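Local structure of SusD/RagB family nutrient-binding outer membrane lipoprotein (Bacteroides vulgatus, 4F7A) at residues Y303-D306 and G307-N310. The protein probably binds glycans, perhaps mucin O-glycans, at the outer membrane as a SusD-like lipoprotein with a TPR-like helical fold. Residues are numbered along the deposited sequence; the frame is centred on the assembly and turned at random.
Sequences YAKD and GDPN
The carboxylate of D308, the last residue of a tight turn, reaches back to the first and accepts the backbone N-H of K305, with D308 OD2 2.9 Å from K305 N. The bond is fairly straight, 156° at the hydrogen. The donor, however, comes from above the carboxylate plane, 40° out of it. D308 reaches this position because its CG stands beside its own backbone N and anti to the carbonyl carbon (chi1 -73°), which carries the acid back toward K305. The same oxygen also rests against A304, 3.5 Å from A304 CB, and against the aliphatic part of K305, whose CG lies 3.6 Å from D308 OD2.

A second bond runs the other way between the same two residues: D308 N donates to K305 O at 3.0 Å and closes a type II beta turn from K305 to D308. D306 and G307 fill its two central positions, and the positive phi of G307 is the one expected at the third position of such a turn. K305 thus gives its N-H to the side chain of D308 and its carbonyl to the backbone of D308, so the first residue of the turn is gripped at both its N-H and its carbonyl by the last. The turn belongs to the long loop between helix 279-282 and strand 329-332, at the periphery of the SusD-like fold.

K305 extends past the acid at an angle, and its ammonium group makes no salt bridge there: K305 NZ stays 6.0 Å from D308 OD1. The side chain of D306 leaves the backbone pointing away from the 307-310 segment, although its CB still touches G307, and it contacts K67. Beyond the turn, P309 O and N310 OD1 hydrogen-bond to S66, and the side chain of A304 also touches S66.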
loop_
_atom_site.group_PDB
_atom_site.type_symbol
_atom_site.label_atom_id
_atom_site.label_comp_id
_atom_site.label_asym_id
_atom_site.label_seq_id
_atom_site.Cartn_x
_atom_site.Cartn_y
_atom_site.Cartn_z
ATOM N N TYR A 303 20.960 -4.803 -14.552
ATOM C CA TYR A 303 20.764 -6.050 -15.262
ATOM C C TYR A 303 21.800 -7.063 -14.817
ATOM O O TYR A 303 22.977 -6.748 -14.715
ATOM C CB TYR A 303 20.874 -5.834 -16.780
ATOM C CG TYR A 303 20.744 -7.125 -17.545
ATOM C CD1 TYR A 303 19.486 -7.650 -17.854
ATOM C CD2 TYR A 303 21.870 -7.860 -17.902
ATOM C CE1 TYR A 303 19.355 -8.840 -18.542
ATOM C CE2 TYR A 303 21.748 -9.076 -18.572
ATOM C CZ TYR A 303 20.491 -9.556 -18.886
ATOM O OH TYR A 303 20.369 -10.750 -19.549
ATOM N N ALA A 304 21.331 -8.277 -14.539
ATOM C CA ALA A 304 22.183 -9.449 -14.333
ATOM C C ALA A 304 21.275 -10.647 -14.572
ATOM O O ALA A 304 20.062 -10.488 -14.714
ATOM C CB ALA A 304 22.758 -9.477 -12.911
ATOM N N LYS A 305 21.842 -11.841 -14.603
ATOM C CA LYS A 305 21.044 -13.022 -14.854
ATOM C C LYS A 305 21.636 -14.197 -14.081
ATOM O O LYS A 305 22.702 -14.094 -13.485
ATOM C CB LYS A 305 21.009 -13.319 -16.355
ATOM C CG LYS A 305 22.381 -13.501 -16.968
ATOM C CD LYS A 305 22.301 -13.916 -18.426
ATOM C CE LYS A 305 23.688 -13.993 -19.035
ATOM N NZ LYS A 305 23.766 -15.103 -20.002
ATOM N N ASP A 306 20.927 -15.311 -14.116
ATOM C CA ASP A 306 21.311 -16.493 -13.380
ATOM C C ASP A 306 22.697 -16.939 -13.797
ATOM O O ASP A 306 22.985 -17.065 -14.985
ATOM C CB ASP A 306 20.308 -17.613 -13.643
ATOM C CG ASP A 306 20.298 -18.667 -12.552
ATOM O OD1 ASP A 306 21.033 -18.529 -11.558
ATOM O OD2 ASP A 306 19.522 -19.625 -12.700
ATOM N N GLY A 307 23.546 -17.162 -12.805
ATOM C CA GLY A 307 24.945 -17.493 -13.026
ATOM C C GLY A 307 25.863 -16.340 -12.674
ATOM O O GLY A 307 27.017 -16.556 -12.405
ATOM N N ASP A 308 25.354 -15.116 -12.693
ATOM C CA ASP A 308 26.143 -13.948 -12.318
ATOM C C ASP A 308 26.306 -13.885 -10.793
ATOM O O ASP A 308 25.446 -14.369 -10.049
ATOM C CB ASP A 308 25.450 -12.663 -12.800
ATOM C CG ASP A 308 25.541 -12.464 -14.320
ATOM O OD1 ASP A 308 26.432 -13.052 -14.975
ATOM O OD2 ASP A 308 24.715 -11.699 -14.864
ATOM N N PRO A 309 27.400 -13.271 -10.314
ATOM C CA PRO A 309 27.465 -13.021 -8.862
ATOM C C PRO A 309 26.256 -12.215 -8.369
ATOM O O PRO A 309 25.641 -11.470 -9.145
ATOM C CB PRO A 309 28.746 -12.193 -8.704
ATOM C CG PRO A 309 29.550 -12.479 -9.968
ATOM C CD PRO A 309 28.510 -12.620 -11.035
ATOM N N ASN A 310 25.917 -12.386 -7.097
ATOM C CA ASN A 310 24.844 -11.643 -6.476
ATOM C C ASN A 310 25.455 -10.367 -5.899
ATOM O O ASN A 310 25.807 -10.290 -4.713
ATOM C CB ASN A 310 24.178 -12.495 -5.410
ATOM C CG ASN A 310 23.568 -13.762 -5.989
ATOM O OD1 ASN A 310 22.835 -13.718 -6.981
ATOM N ND2 ASN A 310 23.895 -14.892 -5.398
#